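Local atomic coordinates of chitinase A (Cycas revoluta, PDB entry 4MNK), a protein that probably hydrolyses chitin as a plant class V chitinase of glycosyl hydrolase family 18, and holds chitin-oligosaccharide sugars in its cleft. Residues Asp305-Lys318 with Asp335-Gly347. Sequence-based numbering, arbitrary orientation.
Sequences DNQQSVALKVQYAK and DAILPKIASDTWG
Lys318 lies across one face of the Trp346 indole, its CD 3.8 Å from the centroid of the five-membered ring and almost on the ring normal, a CH-π contact. The chain then bends at CG-CD (chi3 90°), which carries NZ past the ring to Trp346 O at 3.0 Å, a bond arriving from above the carbonyl plane. A water joins the same NZ to Gln315 OE1 and Thr345 O. The rim of the indole, near its plane, meets Val314 CG1 at CE3 (3.7 Å) and Ala317 CB at CZ3. With Trp346 replaced by an alanine, the methylenes of Lys318 would probably lose their platform and a gap would be likely to open beside Val314 and Ala317.

Further along, the helices come close over small residues: Ala311 and Ala342 have CA atoms 5.8 Å apart, and Val314 CG2 rests on Ala342 CB. Thr345 CG2 packs against Ala311 O, 3.5 Å away, while Thr345 OG1 bonds back to Ile341 O at 2.7 Å. At the far end Leu338 wedges CD2 against the start of helix 307-318, where Asn306 and Ser309 form a capping box.

In the second shell, Tyr325 of strand 324-328 touches Val314 and Ala342, and Ile238 of strand 234-247 touches Val310. Crossing at -37° with axes 8.7 Å apart, the pair exemplifies neighbouring outer helices packed against the β-barrel of a family 18 TIM-barrel fold.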
ATOM      1  N   ASP A 305      11.293   2.192  -8.740  1.00  6.61           N
ATOM      2  CA  ASP A 305      11.981   3.150  -7.891  1.00  6.79           C
ATOM      3  C   ASP A 305      13.325   2.598  -7.448  1.00  6.94           C
ATOM      4  O   ASP A 305      13.431   1.433  -7.057  1.00  7.02           O
ATOM      5  CB  ASP A 305      11.125   3.519  -6.680  1.00  6.68           C
ATOM      6  CG  ASP A 305      10.103   4.586  -7.006  1.00  6.69           C
ATOM      7  OD1 ASP A 305      10.516   5.729  -7.303  1.00  7.05           O
ATOM      8  OD2 ASP A 305       8.892   4.283  -6.973  1.00  6.63           O
ATOM      9  N   ASN A 306      14.353   3.436  -7.525  1.00  7.03           N
ATOM     10  CA  ASN A 306      15.681   3.044  -7.072  1.00  7.30           C
ATOM     11  C   ASN A 306      16.151   3.892  -5.896  1.00  7.23           C
ATOM     12  O   ASN A 306      15.377   4.663  -5.323  1.00  6.94           O
ATOM     13  CB  ASN A 306      16.695   3.027  -8.230  1.00  7.26           C
ATOM     14  CG  ASN A 306      17.076   4.419  -8.725  1.00  7.22           C
ATOM     15  OD1 ASN A 306      16.588   5.441  -8.239  1.00  7.12           O
ATOM     16  ND2 ASN A 306      17.963   4.453  -9.710  1.00  7.69           N
ATOM     17  N   GLN A 307      17.421   3.745  -5.537  1.00  7.57           N
ATOM     18  CA  GLN A 307      17.981   4.431  -4.385  1.00  8.20           C
ATOM     19  C   GLN A 307      17.793   5.951  -4.474  1.00  7.95           C
ATOM     20  O   GLN A 307      17.402   6.603  -3.503  1.00  8.12           O
ATOM     21  CB  GLN A 307      19.460   4.057  -4.238  1.00  8.90           C
ATOM     22  CG  GLN A 307      19.719   2.564  -3.930  1.00 10.63           C
ATOM     23  CD  GLN A 307      19.965   1.678  -5.160  1.00 12.29           C
ATOM     24  OE1 GLN A 307      19.277   1.773  -6.184  1.00 11.97           O
ATOM     25  NE2 GLN A 307      20.940   0.781  -5.039  1.00 13.84           N
ATOM     26  N   GLN A 308      18.043   6.504  -5.657  1.00  7.26           N
ATOM     27  CA  GLN A 308      17.900   7.940  -5.882  1.00  6.83           C
ATOM     28  C   GLN A 308      16.443   8.404  -5.848  1.00  6.51           C
ATOM     29  O   GLN A 308      16.119   9.382  -5.174  1.00  6.48           O
ATOM     30  CB  GLN A 308      18.558   8.353  -7.199  1.00  6.82           C
ATOM     31  CG  GLN A 308      18.580   9.855  -7.420  1.00  7.13           C
ATOM     32  CD  GLN A 308      19.385  10.266  -8.632  1.00  7.01           C
ATOM     33  OE1 GLN A 308      19.839   9.430  -9.415  1.00  7.16           O
ATOM     34  NE2 GLN A 308      19.573  11.569  -8.790  1.00  7.52           N
ATOM     35  N   SER A 309      15.564   7.709  -6.566  1.00  6.24           N
ATOM     36  CA  SER A 309      14.169   8.145  -6.617  1.00  6.46           C
ATOM     37  C   SER A 309      13.467   8.001  -5.266  1.00  6.33           C
ATOM     38  O   SER A 309      12.639   8.837  -4.917  1.00  6.51           O
ATOM     39  CB  SER A 309      13.390   7.458  -7.744  1.00  6.81           C
ATOM     40  OG  SER A 309      13.193   6.082  -7.486  1.00  6.93           O
ATOM     41  N   VAL A 310      13.815   6.967  -4.497  1.00  6.27           N
ATOM     42  CA  VAL A 310      13.238   6.797  -3.161  1.00  6.48           C
ATOM     43  C   VAL A 310      13.660   7.943  -2.235  1.00  6.48           C
ATOM     44  O   VAL A 310      12.826   8.517  -1.534  1.00  6.71           O
ATOM     45  CB  VAL A 310      13.562   5.410  -2.550  1.00  6.34           C
ATOM     46  CG1 VAL A 310      13.209   5.362  -1.064  1.00  6.69           C
ATOM     47  CG2 VAL A 310      12.809   4.320  -3.296  1.00  6.52           C
ATOM     48  N   ALA A 311      14.944   8.293  -2.246  1.00  6.61           N
ATOM     49  CA  ALA A 311      15.414   9.417  -1.436  1.00  6.77           C
ATOM     50  C   ALA A 311      14.672  10.700  -1.808  1.00  6.73           C
ATOM     51  O   ALA A 311      14.287  11.479  -0.939  1.00  6.44           O
ATOM     52  CB  ALA A 311      16.911   9.603  -1.582  1.00  7.05           C
ATOM     53  N   LEU A 312      14.465  10.907  -3.106  1.00  6.72           N
ATOM     54  CA  LEU A 312      13.754  12.093  -3.577  1.00  7.02           C
ATOM     55  C   LEU A 312      12.281  12.081  -3.169  1.00  6.98           C
ATOM     56  O   LEU A 312      11.745  13.110  -2.764  1.00  7.07           O
ATOM     57  CB  LEU A 312      13.918  12.257  -5.089  1.00  7.22           C
ATOM     58  CG  LEU A 312      15.327  12.656  -5.546  1.00  7.18           C
ATOM     59  CD1 LEU A 312      15.485  12.454  -7.040  1.00  7.75           C
ATOM     60  CD2 LEU A 312      15.678  14.091  -5.155  1.00  7.63           C
ATOM     61  N   LYS A 313      11.640  10.916  -3.251  1.00  6.81           N
ATOM     62  CA  LYS A 313      10.235  10.783  -2.843  1.00  6.96           C
ATOM     63  C   LYS A 313      10.046  10.998  -1.346  1.00  7.06           C
ATOM     64  O   LYS A 313       9.073  11.622  -0.924  1.00  6.88           O
ATOM     65  CB  LYS A 313       9.674   9.420  -3.248  1.00  6.98           C
ATOM     66  CG  LYS A 313       9.338   9.317  -4.711  1.00  7.14           C
ATOM     67  CD  LYS A 313       8.732   7.976  -5.042  1.00  7.11           C
ATOM     68  CE  LYS A 313       8.216   7.985  -6.455  1.00  6.77           C
ATOM     69  NZ  LYS A 313       7.539   6.709  -6.777  1.00  6.42           N
ATOM     70  N   VAL A 314      10.975  10.479  -0.549  1.00  7.10           N
ATOM     71  CA  VAL A 314      10.895  10.613   0.905  1.00  7.52           C
ATOM     72  C   VAL A 314      11.127  12.065   1.331  1.00  7.68           C
ATOM     73  O   VAL A 314      10.427  12.579   2.207  1.00  7.97           O
ATOM     74  CB  VAL A 314      11.850   9.629   1.619  1.00  7.55           C
ATOM     75  CG1 VAL A 314      11.904   9.893   3.120  1.00  7.79           C
ATOM     76  CG2 VAL A 314      11.407   8.197   1.354  1.00  8.04           C
ATOM     77  N   GLN A 315      12.083  12.729   0.685  1.00  7.84           N
ATOM     78  CA  GLN A 315      12.312  14.150   0.931  1.00  8.25           C
ATOM     79  C   GLN A 315      11.093  14.972   0.510  1.00  8.33           C
ATOM     80  O   GLN A 315      10.703  15.907   1.209  1.00  8.12           O
ATOM     81  CB  GLN A 315      13.581  14.636   0.223  1.00  8.42           C
ATOM     82  CG  GLN A 315      14.015  16.050   0.616  1.00  9.41           C
ATOM     83  CD  GLN A 315      14.265  16.212   2.108  1.00 10.60           C
ATOM     84  OE1 GLN A 315      14.734  15.294   2.783  1.00 11.68           O
ATOM     85  NE2 GLN A 315      13.958  17.394   2.627  1.00 11.99           N
ATOM     86  N   TYR A 316      10.497  14.611  -0.627  1.00  8.48           N
ATOM     87  CA  TYR A 316       9.238  15.217  -1.069  1.00  8.93           C
ATOM     88  C   TYR A 316       8.162  15.110   0.017  1.00  8.83           C
ATOM     89  O   TYR A 316       7.501  16.098   0.337  1.00  8.85           O
ATOM     90  CB  TYR A 316       8.750  14.586  -2.383  1.00  9.04           C
ATOM     91  CG  TYR A 316       7.316  14.937  -2.727  1.00  9.87           C
ATOM     92  CD1 TYR A 316       7.009  16.108  -3.421  1.00 10.66           C
ATOM     93  CD2 TYR A 316       6.262  14.104  -2.343  1.00 10.67           C
ATOM     94  CE1 TYR A 316       5.690  16.437  -3.728  1.00 11.60           C
ATOM     95  CE2 TYR A 316       4.942  14.428  -2.641  1.00 11.76           C
ATOM     96  CZ  TYR A 316       4.667  15.590  -3.335  1.00 12.03           C
ATOM     97  OH  TYR A 316       3.360  15.900  -3.625  1.00 13.49           O
ATOM     98  N   ALA A 317       7.986  13.912   0.574  1.00  8.91           N
ATOM     99  CA  ALA A 317       6.996  13.681   1.626  1.00  9.17           C
ATOM    100  C   ALA A 317       7.258  14.566   2.839  1.00  9.67           C
ATOM    101  O   ALA A 317       6.324  15.119   3.429  1.00  9.16           O
ATOM    102  CB  ALA A 317       6.962  12.203   2.024  1.00  9.21           C
ATOM    103  N   LYS A 318       8.531  14.714   3.197  1.00 10.34           N
ATOM    104  CA  LYS A 318       8.907  15.591   4.301  1.00 11.39           C
ATOM    105  C   LYS A 318       8.604  17.058   3.985  1.00 11.57           C
ATOM    106  O   LYS A 318       8.041  17.763   4.827  1.00 11.60           O
ATOM    107  CB  LYS A 318      10.377  15.397   4.686  1.00 11.87           C
ATOM    108  CG  LYS A 318      10.686  15.833   6.114  1.00 13.64           C
ATOM    109  CD  LYS A 318      11.929  15.156   6.674  1.00 16.18           C
ATOM    110  CE  LYS A 318      13.182  15.961   6.396  1.00 17.67           C
ATOM    111  NZ  LYS A 318      14.340  15.440   7.173  1.00 18.49           N
ATOM    112  N   ASP A 335      17.101  -7.391   0.647  1.00  9.77           N
ATOM    113  CA  ASP A 335      18.228  -6.787   1.358  1.00 10.28           C
ATOM    114  C   ASP A 335      17.873  -5.447   2.014  1.00  9.78           C
ATOM    115  O   ASP A 335      18.735  -4.788   2.602  1.00 10.08           O
ATOM    116  CB  ASP A 335      19.435  -6.637   0.422  1.00 10.95           C
ATOM    117  CG  ASP A 335      20.022  -7.976   0.007  1.00 12.72           C
ATOM    118  OD1 ASP A 335      20.191  -8.848   0.883  1.00 14.43           O
ATOM    119  OD2 ASP A 335      20.316  -8.156  -1.193  1.00 14.78           O
ATOM    120  N   ALA A 336      16.599  -5.064   1.914  1.00  9.23           N
ATOM    121  CA  ALA A 336      16.082  -3.806   2.472  1.00  8.85           C
ATOM    122  C   ALA A 336      16.884  -2.565   2.051  1.00  8.52           C
ATOM    123  O   ALA A 336      17.134  -1.661   2.854  1.00  8.43           O
ATOM    124  CB  ALA A 336      15.955  -3.894   4.000  1.00  8.98           C
ATOM    125  N   ILE A 337      17.267  -2.529   0.776  1.00  8.15           N
ATOM    126  CA  ILE A 337      18.031  -1.417   0.219  1.00  8.28           C
ATOM    127  C   ILE A 337      17.220  -0.121   0.256  1.00  7.58           C
ATOM    128  O   ILE A 337      17.693   0.911   0.738  1.00  7.71           O
ATOM    129  CB  ILE A 337      18.484  -1.727  -1.237  1.00  8.37           C
ATOM    130  CG1 ILE A 337      19.307  -3.027  -1.296  1.00  9.96           C
ATOM    131  CG2 ILE A 337      19.221  -0.532  -1.864  1.00  9.27           C
ATOM    132  CD1 ILE A 337      20.559  -3.059  -0.417  1.00 11.82           C
ATOM    133  N   LEU A 338      15.990  -0.186  -0.239  1.00  7.09           N
ATOM    134  CA  LEU A 338      15.160   1.008  -0.327  1.00  6.81           C
ATOM    135  C   LEU A 338      14.584   1.453   1.024  1.00  6.68           C
ATOM    136  O   LEU A 338      14.565   2.648   1.308  1.00  6.50           O
ATOM    137  CB  LEU A 338      14.096   0.866  -1.420  1.00  6.89           C
ATOM    138  CG  LEU A 338      14.662   0.580  -2.818  1.00  7.00           C
ATOM    139  CD1 LEU A 338      13.541   0.452  -3.826  1.00  7.40           C
ATOM    140  CD2 LEU A 338      15.661   1.649  -3.261  1.00  7.19           C
ATOM    141  N   PRO A 339      14.143   0.502   1.879  1.00  6.76           N
ATOM    142  CA  PRO A 339      13.777   0.947   3.226  1.00  6.82           C
ATOM    143  C   PRO A 339      14.920   1.619   4.002  1.00  6.88           C
ATOM    144  O   PRO A 339      14.665   2.526   4.792  1.00  6.43           O
ATOM    145  CB  PRO A 339      13.314  -0.348   3.904  1.00  6.83           C
ATOM    146  CG  PRO A 339      12.771  -1.158   2.776  1.00  7.12           C
ATOM    147  CD  PRO A 339      13.732  -0.897   1.650  1.00  6.74           C
ATOM    148  N   LYS A 340      16.164   1.201   3.768  1.00  7.10           N
ATOM    149  CA  LYS A 340      17.312   1.838   4.416  1.00  7.58           C
ATOM    150  C   LYS A 340      17.510   3.291   3.977  1.00  7.34           C
ATOM    151  O   LYS A 340      17.641   4.182   4.816  1.00  7.29           O
ATOM    152  CB  LYS A 340      18.590   1.011   4.216  1.00  8.01           C
ATOM    153  CG  LYS A 340      19.872   1.628   4.792  1.00  9.40           C
ATOM    154  CD  LYS A 340      19.799   1.862   6.297  1.00 11.04           C
ATOM    155  CE  LYS A 340      21.151   2.296   6.849  1.00 12.00           C
ATOM    156  NZ  LYS A 340      21.026   3.078   8.113  1.00 13.20           N
ATOM    157  N   ILE A 341      17.523   3.510   2.664  0.50  7.40           N
ATOM    158  CA  ILE A 341      17.632   4.849   2.098  0.50  7.63           C
ATOM    159  C   ILE A 341      16.517   5.762   2.601  0.50  7.29           C
ATOM    160  O   ILE A 341      16.770   6.900   2.997  0.50  7.29           O
ATOM    161  CB  ILE A 341      17.618   4.789   0.567  0.50  7.91           C
ATOM    162  CG1 ILE A 341      18.986   4.328   0.078  0.50  8.96           C
ATOM    163  CG2 ILE A 341      17.267   6.145  -0.021  0.50  7.92           C
ATOM    164  CD1 ILE A 341      18.913   3.222  -0.899  0.50 10.11           C
ATOM    165  N   ALA A 342      15.295   5.241   2.611  1.00  6.95           N
ATOM    166  CA  ALA A 342      14.119   5.993   3.055  1.00  7.00           C
ATOM    167  C   ALA A 342      14.249   6.425   4.517  1.00  7.19           C
ATOM    168  O   ALA A 342      14.017   7.591   4.850  1.00  7.35           O
ATOM    169  CB  ALA A 342      12.859   5.184   2.843  1.00  7.06           C
ATOM    170  N   SER A 343      14.647   5.488   5.375  1.00  7.46           N
ATOM    171  CA  SER A 343      14.824   5.774   6.795  1.00  8.21           C
ATOM    172  C   SER A 343      15.924   6.810   7.023  1.00  8.51           C
ATOM    173  O   SER A 343      15.739   7.753   7.795  1.00  8.75           O
ATOM    174  CB  SER A 343      15.118   4.488   7.566  1.00  8.27           C
ATOM    175  OG  SER A 343      15.232   4.754   8.952  1.00  9.25           O
ATOM    176  N   ASP A 344      17.052   6.643   6.335  1.00  8.73           N
ATOM    177  CA  ASP A 344      18.162   7.589   6.420  1.00  9.22           C
ATOM    178  C   ASP A 344      17.764   8.981   5.926  1.00  9.38           C
ATOM    179  O   ASP A 344      18.176   9.985   6.500  1.00  9.72           O
ATOM    180  CB  ASP A 344      19.374   7.084   5.628  1.00  9.34           C
ATOM    181  CG  ASP A 344      20.128   5.958   6.334  1.00 10.00           C
ATOM    182  OD1 ASP A 344      19.738   5.543   7.447  1.00 10.88           O
ATOM    183  OD2 ASP A 344      21.131   5.488   5.761  1.00 10.92           O
ATOM    184  N   THR A 345      16.960   9.035   4.865  1.00  9.51           N
ATOM    185  CA  THR A 345      16.528  10.313   4.290  1.00  9.99           C
ATOM    186  C   THR A 345      15.668  11.117   5.261  1.00 10.87           C
ATOM    187  O   THR A 345      15.916  12.306   5.475  1.00 10.99           O
ATOM    188  CB  THR A 345      15.786  10.125   2.947  1.00  9.64           C
ATOM    189  OG1 THR A 345      16.652   9.462   2.018  1.00  9.45           O
ATOM    190  CG2 THR A 345      15.370  11.466   2.352  1.00  9.39           C
ATOM    191  N   TRP A 346      14.667  10.478   5.859  1.00 11.86           N
ATOM    192  CA  TRP A 346      13.809  11.193   6.797  1.00 13.26           C
ATOM    193  C   TRP A 346      14.595  11.654   8.025  1.00 14.14           C
ATOM    194  O   TRP A 346      14.390  12.766   8.514  1.00 14.48           O
ATOM    195  CB  TRP A 346      12.592  10.368   7.206  1.00 13.46           C
ATOM    196  CG  TRP A 346      11.483  11.234   7.735  1.00 13.84           C
ATOM    197  CD1 TRP A 346      11.443  11.867   8.947  1.00 14.44           C
ATOM    198  CD2 TRP A 346      10.264  11.582   7.064  1.00 13.94           C
ATOM    199  NE1 TRP A 346      10.277  12.581   9.072  1.00 14.70           N
ATOM    200  CE2 TRP A 346       9.533  12.423   7.934  1.00 14.49           C
ATOM    201  CE3 TRP A 346       9.716  11.262   5.814  1.00 13.77           C
ATOM    202  CZ2 TRP A 346       8.279  12.946   7.596  1.00 14.49           C
ATOM    203  CZ3 TRP A 346       8.468  11.783   5.479  1.00 14.11           C
ATOM    204  CH2 TRP A 346       7.766  12.615   6.369  1.00 14.22           C
ATOM    205  N   GLY A 347      15.499  10.804   8.508  1.00 14.98           N
ATOM    206  CA  GLY A 347      16.376  11.155   9.627  1.00 16.08           C
ATOM    207  C   GLY A 347      17.419  12.206   9.275  1.00 16.74           C
ATOM    208  O   GLY A 347      17.618  12.563   8.109  1.00 17.22           O
TER
HETATM  209  O   HOH W   1      16.028  14.981   5.035  1.00 18.74           O